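Local structure of autophagy protein 5 (Saccharomyces cerevisiae, 2DYO) at residues N5-K8 with Q9-N13; I40-P43 with R44-L48; K233-E236 with G237-D241; Y267-Y270 with S271-S275. The protein carries a covalently attached Atg12 and is needed to form autophagic vesicles, for cytoplasm-to-vacuole transport, and for mitophagy and nucleophagy. One frame throughout, in Å; residues are numbered along the deposited sequence.

Contact 1. Residues N5-K8 with Q9-N13; sequences NDIK and QLLWN
Q9 donates its backbone N-H to N5 O, with Q9 N 2.8 Å from N5 O, the first of four successive i to i+4 bonds that make this stretch a compact example of how an alpha-helix is held along its length. With CG anti to the backbone N (chi1 -176°) and a bend at the next bond, the Q9 side chain runs forward along the helix instead of back over N5. There Q9 OE1 accepts a weak bond of 3.0 Å from N13 ND2. L10 follows, with L10 N 3.1 Å from D6 O. L10 CG rests 3.5 Å from D6 O, so the base of the leucine leans on the preceding turn. L11 N bonds to I7 O, likewise at 3.1 Å. Here the side chains also meet, if loosely, with I7 CG2 4.4 Å from L11 CD1 along one flank of the helix. W12 N reaches K8 O at 2.9 Å, while the indole is carried off from N5-K8, and its NE1 bonds to R183 O. N13 N continues the pattern by bonding back to Q9 O. I7, L10 and L11 also pack against the chain of another protein, which bonds to L10 O. Within its own chain the helix is wedged between two others: K8 lies on F185, I189 and N193 of helix 185-195, where W12 also meets the F185 and F188 rings, and I7 packs on K272 and L273 of helix 266-273.

Contact 2. Residues I40-P43 with R44-L48; sequences IRVP and RETYL
Between P43 and R44 the chain leaves an extended path: psi falls from 152° at the proline to -34° at the arginine, and the strand gives way to a turn. Strand 37-43 is the outermost strand, within this chain, on one side of a five-stranded sheet of order 2-1-5-3-4, the beta-grasp of the ubiquitin-like UblA region, and the turn leads from it toward helix 52-59. The bend continues through an inverse gamma turn centred on E45, whose T46 N to R44 O bond is weak at 3.2 Å. T46 is thereby folded back over the strand end, and its methyl group does the touching. OG1 stands anti to the backbone N (chi1 -168°), which places CG2 in the crowded position between the backbone N and carbonyl carbon, facing V42 and P43. There T46 CG2 lies 3.8 Å from P43 CD. The polar neighbours point elsewhere. R44 reaches D95 and an acidic side chain of another protein's chain, whereas the E45 carboxylate accepts bonds from F276 N and Q256 NE2. What remains inside the bend is a buried apolar corner, with V42 and T46 approaching at about a right angle. V42 offers its CG1 branch, which is anti to the backbone N, and V42 CG1 meets T46 CG2 at 3.6 Å, while P43 O lies 3.3 Å from the same T46 CG2.

Contact 3. Residues K233-E236 with G237-D241; sequences KDIE and GDILD
I235 O is gripped by two amides of the following turn: D238 N at 2.9 Å and, more weakly, I239 N at 3.3 Å. The nearer donor stands 51° above the carbonyl plane, away from a lone pair, and its bond is an i to i+3 link in the first turn. E236 O repeats the forked pattern with the weights reversed, because its i+4 partner is the stronger: L240 N approaches at 2.9 Å with a nearly straight angle of 167°, and I239 N adds only a weak bond. I235 occupies the N-cap position, yet its apolar side chain has no polar group to offer the first turn. A water partly takes that role, accepting from G237 N at 2.8 Å while donating to D234 O at 2.7 Å. On the outer side, K233 NZ and E236 OE2 form a long salt bridge of 3.6 Å, and E236 N bonds to K233 O in the same turn. The inner side is apolar. With chi1 of 65°, I235 sets CG1 between its backbone N and carbonyl carbon, and the branch crosses the next isoleucine at a slant, I235 CG1 lying 4.0 Å from I239 CD1. Together they pack onto the sheet of the same domain, I235 on L205 and I239 on I207, with W262 also against I239. A short helix of this kind, inserted between the second and third strands and laid on the sheet, belongs to the beta-grasp topology of the ubiquitin-like UblB region.

Contact 4. Residues Y267-Y270 with S271-S275; sequences YDLY and SKLRS
Y270 and R274 meet near the C-terminal end of helix 266-273, which joins the fourth and fifth strands of the ubiquitin-like UblB beta-grasp. The helix turn itself is a series of i to i+4 bonds: S271 N to Y267 O at 2.8 Å, L273 N to L269 O at 2.7 Å, then K272 N to D268 O and R274 N to Y270 O. S271 OG turns back onto the same turn, 3.0 Å from Y267 O and close to D268 O as well. Charge joins the next pair, for K272 runs extended beside D268 and K272 NZ meets D268 OD1 at 3.0 Å on the anti side. K272 NZ is also held in a salt bridge, its stronger one, by an acidic side chain of another protein's chain. Two aromatic contacts follow. S271 CB sits over one face of the Y267 ring, while R274 CB makes a CH-pi contact 4.1 Å from the Y270 ring centroid. R274 owes that place to its chi1 of 67°, and the extended chain then carries the guanidinium past the ring, with the two planes 78° apart. R274 NH1, with the oxygen in the guanidinium plane, donates to Y270 OH at 3.0 Å, and Y270 OH also bonds to G278 O. A phenylalanine in place of Y270 would probably leave R274 NH1 and G278 O without the hydroxyl they share, the guanidinium becoming freer to turn. Apolar packing completes the turn: L269 CD1 reaches L273 CD2 at 3.6 Å.

From the N terminus the four contacts follow in series, none nested in or crossing another, and each closes only a local turn. Contact 1 winds the first helix, contact 2 turns the chain off a strand at one edge of the UblA sheet, within this chain, contact 3 starts a short UblB helix, and contact 4 finishes a later one. Space joins what sequence separates. Helix 4-12 lies on contact 4, with L11 CD1 3.2 Å from K272 O. E45 of contact 2 bridges both, its CG touching L11 O and its carboxylate S275, so the two ubiquitin-like regions meet there. Contact 3 stands apart, its nearest atoms about 7 Å from contact 4 and about 17 Å from contact 1.

Contact 1. Residues N5-K8 with Q9-N13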
loop_
_atom_site.group_PDB
_atom_site.type_symbol
_atom_site.label_atom_id
_atom_site.label_comp_id
_atom_site.label_asym_id
_atom_site.label_seq_id
_atom_site.Cartn_x
_atom_site.Cartn_y
_atom_site.Cartn_z
ATOM N N ASN A 5 4.802 7.846 17.276
ATOM C CA ASN A 5 5.917 7.958 16.343
ATOM C C ASN A 5 6.746 6.688 16.221
ATOM O O ASN A 5 7.243 6.374 15.143
ATOM C CB ASN A 5 6.817 9.140 16.698
ATOM C CG ASN A 5 6.644 10.301 15.734
ATOM O OD1 ASN A 5 7.602 11.004 15.412
ATOM N ND2 ASN A 5 5.414 10.505 15.265
ATOM N N ASP A 6 6.903 5.956 17.318
ATOM C CA ASP A 6 7.656 4.711 17.260
ATOM C C ASP A 6 6.887 3.749 16.358
ATOM O O ASP A 6 7.473 3.055 15.526
ATOM C CB ASP A 6 7.809 4.102 18.653
ATOM C CG ASP A 6 8.841 4.823 19.493
ATOM O OD1 ASP A 6 8.653 6.027 19.767
ATOM O OD2 ASP A 6 9.846 4.183 19.872
ATOM N N ILE A 7 5.569 3.722 16.531
ATOM C CA ILE A 7 4.706 2.864 15.730
ATOM C C ILE A 7 4.797 3.290 14.265
ATOM O O ILE A 7 4.989 2.457 13.387
ATOM C CB ILE A 7 3.234 2.959 16.211
ATOM C CG1 ILE A 7 3.096 2.312 17.594
ATOM C CG2 ILE A 7 2.303 2.276 15.208
ATOM C CD1 ILE A 7 1.724 2.484 18.229
ATOM N N LYS A 8 4.666 4.590 14.008
ATOM C CA LYS A 8 4.740 5.100 12.639
ATOM C C LYS A 8 6.101 4.820 12.011
ATOM O O LYS A 8 6.199 4.630 10.800
ATOM C CB LYS A 8 4.445 6.604 12.602
ATOM C CG LYS A 8 2.982 6.942 12.856
ATOM C CD LYS A 8 2.688 8.411 12.633
ATOM C CE LYS A 8 1.216 8.714 12.867
ATOM N NZ LYS A 8 0.884 10.145 12.642
ATOM N N GLN A 9 7.146 4.785 12.833
ATOM C CA GLN A 9 8.488 4.506 12.334
ATOM C C GLN A 9 8.551 3.055 11.859
ATOM O O GLN A 9 9.185 2.744 10.853
ATOM C CB GLN A 9 9.522 4.744 13.435
ATOM C CG GLN A 9 10.980 4.571 13.003
ATOM C CD GLN A 9 11.388 5.523 11.890
ATOM O OE1 GLN A 9 11.364 5.170 10.711
ATOM N NE2 GLN A 9 11.760 6.741 12.264
ATOM N N LEU A 10 7.889 2.169 12.591
ATOM C CA LEU A 10 7.855 0.759 12.229
ATOM C C LEU A 10 7.117 0.571 10.905
ATOM O O LEU A 10 7.506 -0.252 10.075
ATOM C CB LEU A 10 7.156 -0.060 13.324
ATOM C CG LEU A 10 7.929 -0.272 14.629
ATOM C CD1 LEU A 10 7.049 -0.999 15.641
ATOM C CD2 LEU A 10 9.191 -1.078 14.346
ATOM N N LEU A 11 6.049 1.335 10.712
ATOM C CA LEU A 11 5.265 1.246 9.484
ATOM C C LEU A 11 6.074 1.806 8.323
ATOM O O LEU A 11 6.046 1.271 7.212
ATOM C CB LEU A 11 3.956 2.025 9.643
ATOM C CG LEU A 11 3.029 1.489 10.745
ATOM C CD1 LEU A 11 1.765 2.340 10.832
ATOM C CD2 LEU A 11 2.670 0.030 10.438
ATOM N N TRP A 12 6.806 2.877 8.596
ATOM C CA TRP A 12 7.631 3.518 7.578
ATOM C C TRP A 12 8.743 2.570 7.158
ATOM O O TRP A 12 9.091 2.492 5.982
ATOM C CB TRP A 12 8.224 4.819 8.123
ATOM C CG TRP A 12 8.836 5.681 7.066
ATOM C CD1 TRP A 12 10.166 5.915 6.861
ATOM C CD2 TRP A 12 8.136 6.440 6.072
ATOM N NE1 TRP A 12 10.338 6.778 5.800
ATOM C CE2 TRP A 12 9.108 7.114 5.297
ATOM C CE3 TRP A 12 6.780 6.613 5.758
ATOM C CZ2 TRP A 12 8.767 7.955 4.228
ATOM C CZ3 TRP A 12 6.438 7.449 4.694
ATOM C CH2 TRP A 12 7.432 8.108 3.941
ATOM N N ASN A 13 9.294 1.843 8.126
ATOM C CA ASN A 13 10.354 0.883 7.840
ATOM C C ASN A 13 9.780 -0.419 7.263
ATOM O O ASN A 13 10.535 -1.313 6.865
ATOM C CB ASN A 13 11.163 0.594 9.110
ATOM C CG ASN A 13 11.897 1.822 9.632
ATOM O OD1 ASN A 13 12.462 1.802 10.724
ATOM N ND2 ASN A 13 11.891 2.894 8.855
#

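Contact 2. Residues I40-P43 with R44-L48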
loop_
_atom_site.group_PDB
_atom_site.type_symbol
_atom_site.label_atom_id
_atom_site.label_comp_id
_atom_site.label_asym_id
_atom_site.label_seq_id
_atom_site.Cartn_x
_atom_site.Cartn_y
_atom_site.Cartn_z
ATOM N N ILE A 40 13.870 -7.080 -5.727
ATOM C CA ILE A 40 13.979 -5.855 -4.954
ATOM C C ILE A 40 13.264 -5.801 -3.607
ATOM O O ILE A 40 12.424 -6.637 -3.286
ATOM C CB ILE A 40 13.457 -4.684 -5.802
ATOM C CG1 ILE A 40 12.031 -5.000 -6.278
ATOM C CG2 ILE A 40 14.366 -4.482 -7.013
ATOM C CD1 ILE A 40 11.360 -3.891 -7.060
ATOM N N ARG A 41 13.629 -4.796 -2.820
ATOM C CA ARG A 41 13.011 -4.557 -1.528
ATOM C C ARG A 41 12.115 -3.355 -1.764
ATOM O O ARG A 41 12.562 -2.325 -2.280
ATOM C CB ARG A 41 14.070 -4.247 -0.469
ATOM C CG ARG A 41 14.837 -5.484 -0.020
ATOM C CD ARG A 41 13.940 -6.405 0.806
ATOM N NE ARG A 41 13.752 -5.911 2.168
ATOM C CZ ARG A 41 12.957 -6.486 3.067
ATOM N NH1 ARG A 41 12.272 -7.572 2.747
ATOM N NH2 ARG A 41 12.850 -5.980 4.287
ATOM N N VAL A 42 10.845 -3.498 -1.403
ATOM C CA VAL A 42 9.863 -2.443 -1.608
ATOM C C VAL A 42 9.134 -2.117 -0.312
ATOM O O VAL A 42 8.655 -3.020 0.379
ATOM C CB VAL A 42 8.819 -2.886 -2.653
ATOM C CG1 VAL A 42 7.733 -1.835 -2.799
ATOM C CG2 VAL A 42 9.502 -3.148 -3.989
ATOM N N PRO A 43 9.048 -0.824 0.038
ATOM C CA PRO A 43 8.356 -0.438 1.268
ATOM C C PRO A 43 6.880 -0.830 1.190
ATOM O O PRO A 43 6.308 -0.929 0.100
ATOM C CB PRO A 43 8.519 1.085 1.301
ATOM C CG PRO A 43 9.815 1.313 0.557
ATOM C CD PRO A 43 9.688 0.344 -0.597
ATOM N N ARG A 44 6.269 -1.076 2.342
ATOM C CA ARG A 44 4.849 -1.387 2.362
ATOM C C ARG A 44 4.136 -0.076 2.020
ATOM O O ARG A 44 3.102 -0.065 1.359
ATOM C CB ARG A 44 4.419 -1.858 3.755
ATOM C CG ARG A 44 4.421 -3.376 3.938
ATOM C CD ARG A 44 4.106 -3.733 5.385
ATOM N NE ARG A 44 3.759 -5.139 5.565
ATOM C CZ ARG A 44 2.525 -5.621 5.462
ATOM N NH1 ARG A 44 2.300 -6.916 5.642
ATOM N NH2 ARG A 44 1.511 -4.809 5.180
ATOM N N GLU A 45 4.723 1.036 2.461
ATOM C CA GLU A 45 4.131 2.347 2.224
ATOM C C GLU A 45 4.634 3.048 0.962
ATOM O O GLU A 45 5.359 4.047 1.036
ATOM C CB GLU A 45 4.371 3.259 3.430
ATOM C CG GLU A 45 3.857 2.717 4.761
ATOM C CD GLU A 45 2.345 2.787 4.910
ATOM O OE1 GLU A 45 1.880 2.638 6.058
ATOM O OE2 GLU A 45 1.621 2.980 3.903
ATOM N N THR A 46 4.246 2.520 -0.194
ATOM C CA THR A 46 4.611 3.125 -1.469
ATOM C C THR A 46 3.760 2.473 -2.545
ATOM O O THR A 46 2.874 1.681 -2.229
ATOM C CB THR A 46 6.120 2.930 -1.794
ATOM O OG1 THR A 46 6.479 3.767 -2.903
ATOM C CG2 THR A 46 6.421 1.471 -2.152
ATOM N N TYR A 47 4.008 2.813 -3.807
ATOM C CA TYR A 47 3.259 2.224 -4.914
ATOM C C TYR A 47 4.218 1.444 -5.812
ATOM O O TYR A 47 5.373 1.842 -5.992
ATOM C CB TYR A 47 2.594 3.298 -5.782
ATOM C CG TYR A 47 1.493 4.098 -5.118
ATOM C CD1 TYR A 47 0.393 3.470 -4.528
ATOM C CD2 TYR A 47 1.518 5.489 -5.148
ATOM C CE1 TYR A 47 -0.658 4.222 -3.991
ATOM C CE2 TYR A 47 0.481 6.242 -4.618
ATOM C CZ TYR A 47 -0.602 5.611 -4.047
ATOM O OH TYR A 47 -1.633 6.379 -3.554
ATOM N N LEU A 48 3.729 0.358 -6.403
ATOM C CA LEU A 48 4.555 -0.450 -7.295
ATOM C C LEU A 48 5.022 0.368 -8.493
ATOM O O LEU A 48 6.099 0.153 -9.031
ATOM C CB LEU A 48 3.764 -1.673 -7.791
ATOM C CG LEU A 48 3.457 -2.777 -6.769
ATOM C CD1 LEU A 48 2.503 -3.792 -7.398
ATOM C CD2 LEU A 48 4.742 -3.451 -6.333
#

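Contact 3. Residues K233-E236 with G237-D241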
loop_
_atom_site.group_PDB
_atom_site.type_symbol
_atom_site.label_atom_id
_atom_site.label_comp_id
_atom_site.label_asym_id
_atom_site.label_seq_id
_atom_site.Cartn_x
_atom_site.Cartn_y
_atom_site.Cartn_z
ATOM N N LYS A 233 -15.726 -3.054 17.035
ATOM C CA LYS A 233 -16.981 -3.767 17.275
ATOM C C LYS A 233 -18.162 -2.821 17.087
ATOM O O LYS A 233 -19.198 -3.208 16.552
ATOM C CB LYS A 233 -17.015 -4.336 18.694
ATOM C CG LYS A 233 -18.285 -5.116 19.021
ATOM C CD LYS A 233 -18.277 -6.484 18.351
ATOM C CE LYS A 233 -19.465 -7.338 18.798
ATOM N NZ LYS A 233 -19.299 -8.763 18.367
ATOM N N ASP A 234 -17.997 -1.582 17.533
ATOM C CA ASP A 234 -19.041 -0.571 17.412
ATOM C C ASP A 234 -19.448 -0.318 15.961
ATOM O O ASP A 234 -20.579 0.090 15.689
ATOM C CB ASP A 234 -18.575 0.748 18.031
ATOM C CG ASP A 234 -18.696 0.765 19.538
ATOM O OD1 ASP A 234 -18.104 1.670 20.164
ATOM O OD2 ASP A 234 -19.390 -0.114 20.093
ATOM N N ILE A 235 -18.530 -0.536 15.024
ATOM C CA ILE A 235 -18.871 -0.313 13.627
ATOM C C ILE A 235 -19.008 -1.634 12.888
ATOM O O ILE A 235 -18.791 -1.707 11.677
ATOM C CB ILE A 235 -17.823 0.572 12.909
ATOM C CG1 ILE A 235 -16.472 -0.138 12.844
ATOM C CG2 ILE A 235 -17.695 1.905 13.624
ATOM C CD1 ILE A 235 -15.499 0.509 11.848
ATOM N N GLU A 236 -19.372 -2.676 13.633
ATOM C CA GLU A 236 -19.555 -4.013 13.084
ATOM C C GLU A 236 -20.590 -3.989 11.964
ATOM O O GLU A 236 -20.618 -4.881 11.117
ATOM C CB GLU A 236 -20.021 -4.978 14.184
ATOM C CG GLU A 236 -21.373 -4.596 14.791
ATOM C CD GLU A 236 -21.815 -5.512 15.929
ATOM O OE1 GLU A 236 -22.833 -5.193 16.585
ATOM O OE2 GLU A 236 -21.157 -6.548 16.166
ATOM N N GLY A 237 -21.435 -2.964 11.976
ATOM C CA GLY A 237 -22.471 -2.836 10.963
ATOM C C GLY A 237 -21.920 -2.457 9.598
ATOM O O GLY A 237 -22.575 -2.679 8.577
ATOM N N ASP A 238 -20.719 -1.882 9.579
ATOM C CA ASP A 238 -20.076 -1.482 8.329
ATOM C C ASP A 238 -19.117 -2.572 7.877
ATOM O O ASP A 238 -18.799 -2.690 6.695
ATOM C CB ASP A 238 -19.293 -0.183 8.518
ATOM C CG ASP A 238 -20.183 0.996 8.813
ATOM O OD1 ASP A 238 -19.966 1.655 9.850
ATOM O OD2 ASP A 238 -21.098 1.269 8.009
ATOM N N ILE A 239 -18.665 -3.378 8.829
ATOM C CA ILE A 239 -17.723 -4.441 8.530
ATOM C C ILE A 239 -18.380 -5.735 8.083
ATOM O O ILE A 239 -17.968 -6.325 7.090
ATOM C CB ILE A 239 -16.825 -4.718 9.748
ATOM C CG1 ILE A 239 -16.010 -3.459 10.068
ATOM C CG2 ILE A 239 -15.926 -5.916 9.475
ATOM C CD1 ILE A 239 -15.164 -3.565 11.322
ATOM N N LEU A 240 -19.396 -6.179 8.814
ATOM C CA LEU A 240 -20.080 -7.420 8.472
ATOM C C LEU A 240 -21.131 -7.165 7.395
ATOM O O LEU A 240 -21.643 -6.050 7.268
ATOM C CB LEU A 240 -20.740 -8.022 9.717
ATOM C CG LEU A 240 -19.817 -8.213 10.932
ATOM C CD1 LEU A 240 -20.608 -8.811 12.083
ATOM C CD2 LEU A 240 -18.642 -9.119 10.562
ATOM N N ASP A 241 -21.439 -8.189 6.609
ATOM C CA ASP A 241 -22.434 -8.031 5.560
ATOM C C ASP A 241 -23.777 -8.599 5.994
ATOM O O ASP A 241 -23.884 -9.264 7.031
ATOM C CB ASP A 241 -21.979 -8.705 4.256
ATOM C CG ASP A 241 -21.697 -10.188 4.420
ATOM O OD1 ASP A 241 -22.379 -10.853 5.224
ATOM O OD2 ASP A 241 -20.797 -10.697 3.721
HETATM O O HOH W 1 -22.247 -1.183 13.937
#

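Contact 4. Residues Y267-Y270 with S271-S275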
loop_
_atom_site.group_PDB
_atom_site.type_symbol
_atom_site.label_atom_id
_atom_site.label_comp_id
_atom_site.label_asym_id
_atom_site.label_seq_id
_atom_site.Cartn_x
_atom_site.Cartn_y
_atom_site.Cartn_z
ATOM N N TYR A 267 -10.432 5.498 16.419
ATOM C CA TYR A 267 -9.588 6.689 16.321
ATOM C C TYR A 267 -8.122 6.295 16.469
ATOM O O TYR A 267 -7.269 6.754 15.711
ATOM C CB TYR A 267 -9.933 7.714 17.404
ATOM C CG TYR A 267 -8.888 8.803 17.522
ATOM C CD1 TYR A 267 -8.719 9.746 16.510
ATOM C CD2 TYR A 267 -8.023 8.847 18.614
ATOM C CE1 TYR A 267 -7.710 10.707 16.580
ATOM C CE2 TYR A 267 -7.012 9.802 18.696
ATOM C CZ TYR A 267 -6.861 10.727 17.676
ATOM O OH TYR A 267 -5.860 11.672 17.755
ATOM N N ASP A 268 -7.837 5.452 17.459
ATOM C CA ASP A 268 -6.474 4.986 17.691
ATOM C C ASP A 268 -5.949 4.246 16.471
ATOM O O ASP A 268 -4.842 4.507 15.996
ATOM C CB ASP A 268 -6.426 4.045 18.896
ATOM C CG ASP A 268 -6.075 4.759 20.176
ATOM O OD1 ASP A 268 -4.968 5.337 20.242
ATOM O OD2 ASP A 268 -6.900 4.744 21.114
ATOM N N LEU A 269 -6.752 3.312 15.970
ATOM C CA LEU A 269 -6.365 2.528 14.810
ATOM C C LEU A 269 -6.019 3.455 13.647
ATOM O O LEU A 269 -4.944 3.347 13.056
ATOM C CB LEU A 269 -7.496 1.578 14.413
ATOM C CG LEU A 269 -7.167 0.546 13.333
ATOM C CD1 LEU A 269 -5.971 -0.298 13.758
ATOM C CD2 LEU A 269 -8.379 -0.324 13.092
ATOM N N TYR A 270 -6.920 4.374 13.322
ATOM C CA TYR A 270 -6.660 5.301 12.226
ATOM C C TYR A 270 -5.420 6.161 12.458
ATOM O O TYR A 270 -4.491 6.169 11.651
ATOM C CB TYR A 270 -7.841 6.242 11.996
ATOM C CG TYR A 270 -7.533 7.254 10.910
ATOM C CD1 TYR A 270 -7.617 6.901 9.564
ATOM C CD2 TYR A 270 -7.051 8.528 11.229
ATOM C CE1 TYR A 270 -7.221 7.785 8.561
ATOM C CE2 TYR A 270 -6.646 9.424 10.229
ATOM C CZ TYR A 270 -6.734 9.041 8.897
ATOM O OH TYR A 270 -6.318 9.900 7.904
ATOM N N SER A 271 -5.406 6.889 13.568
ATOM C CA SER A 271 -4.297 7.788 13.855
ATOM C C SER A 271 -2.927 7.128 13.867
ATOM O O SER A 271 -1.929 7.780 13.585
ATOM C CB SER A 271 -4.529 8.513 15.186
ATOM O OG SER A 271 -4.428 7.616 16.271
ATOM N N LYS A 272 -2.878 5.835 14.163
ATOM C CA LYS A 272 -1.603 5.135 14.231
ATOM C C LYS A 272 -1.275 4.213 13.067
ATOM O O LYS A 272 -0.125 4.155 12.620
ATOM C CB LYS A 272 -1.531 4.353 15.546
ATOM C CG LYS A 272 -1.474 5.265 16.761
ATOM C CD LYS A 272 -1.675 4.513 18.065
ATOM C CE LYS A 272 -1.544 5.475 19.245
ATOM N NZ LYS A 272 -2.044 4.894 20.514
ATOM N N LEU A 273 -2.275 3.492 12.573
ATOM C CA LEU A 273 -2.037 2.556 11.487
ATOM C C LEU A 273 -2.495 2.948 10.079
ATOM O O LEU A 273 -2.435 2.126 9.162
ATOM C CB LEU A 273 -2.626 1.192 11.869
ATOM C CG LEU A 273 -1.674 0.247 12.617
ATOM C CD1 LEU A 273 -0.958 0.979 13.747
ATOM C CD2 LEU A 273 -2.452 -0.945 13.141
ATOM N N ARG A 274 -2.940 4.187 9.881
ATOM C CA ARG A 274 -3.361 4.587 8.536
ATOM C C ARG A 274 -2.167 4.443 7.596
ATOM O O ARG A 274 -1.017 4.524 8.030
ATOM C CB ARG A 274 -3.852 6.037 8.514
ATOM C CG ARG A 274 -2.767 7.071 8.784
ATOM C CD ARG A 274 -3.323 8.479 8.653
ATOM N NE ARG A 274 -2.336 9.489 9.030
ATOM C CZ ARG A 274 -2.572 10.797 9.049
ATOM N NH1 ARG A 274 -3.765 11.263 8.712
ATOM N NH2 ARG A 274 -1.613 11.638 9.415
ATOM N N SER A 275 -2.445 4.223 6.315
ATOM C CA SER A 275 -1.396 4.065 5.318
ATOM C C SER A 275 -0.869 5.421 4.835
ATOM O O SER A 275 -1.404 6.470 5.207
ATOM C CB SER A 275 -1.919 3.237 4.145
ATOM O OG SER A 275 -2.326 1.948 4.590
#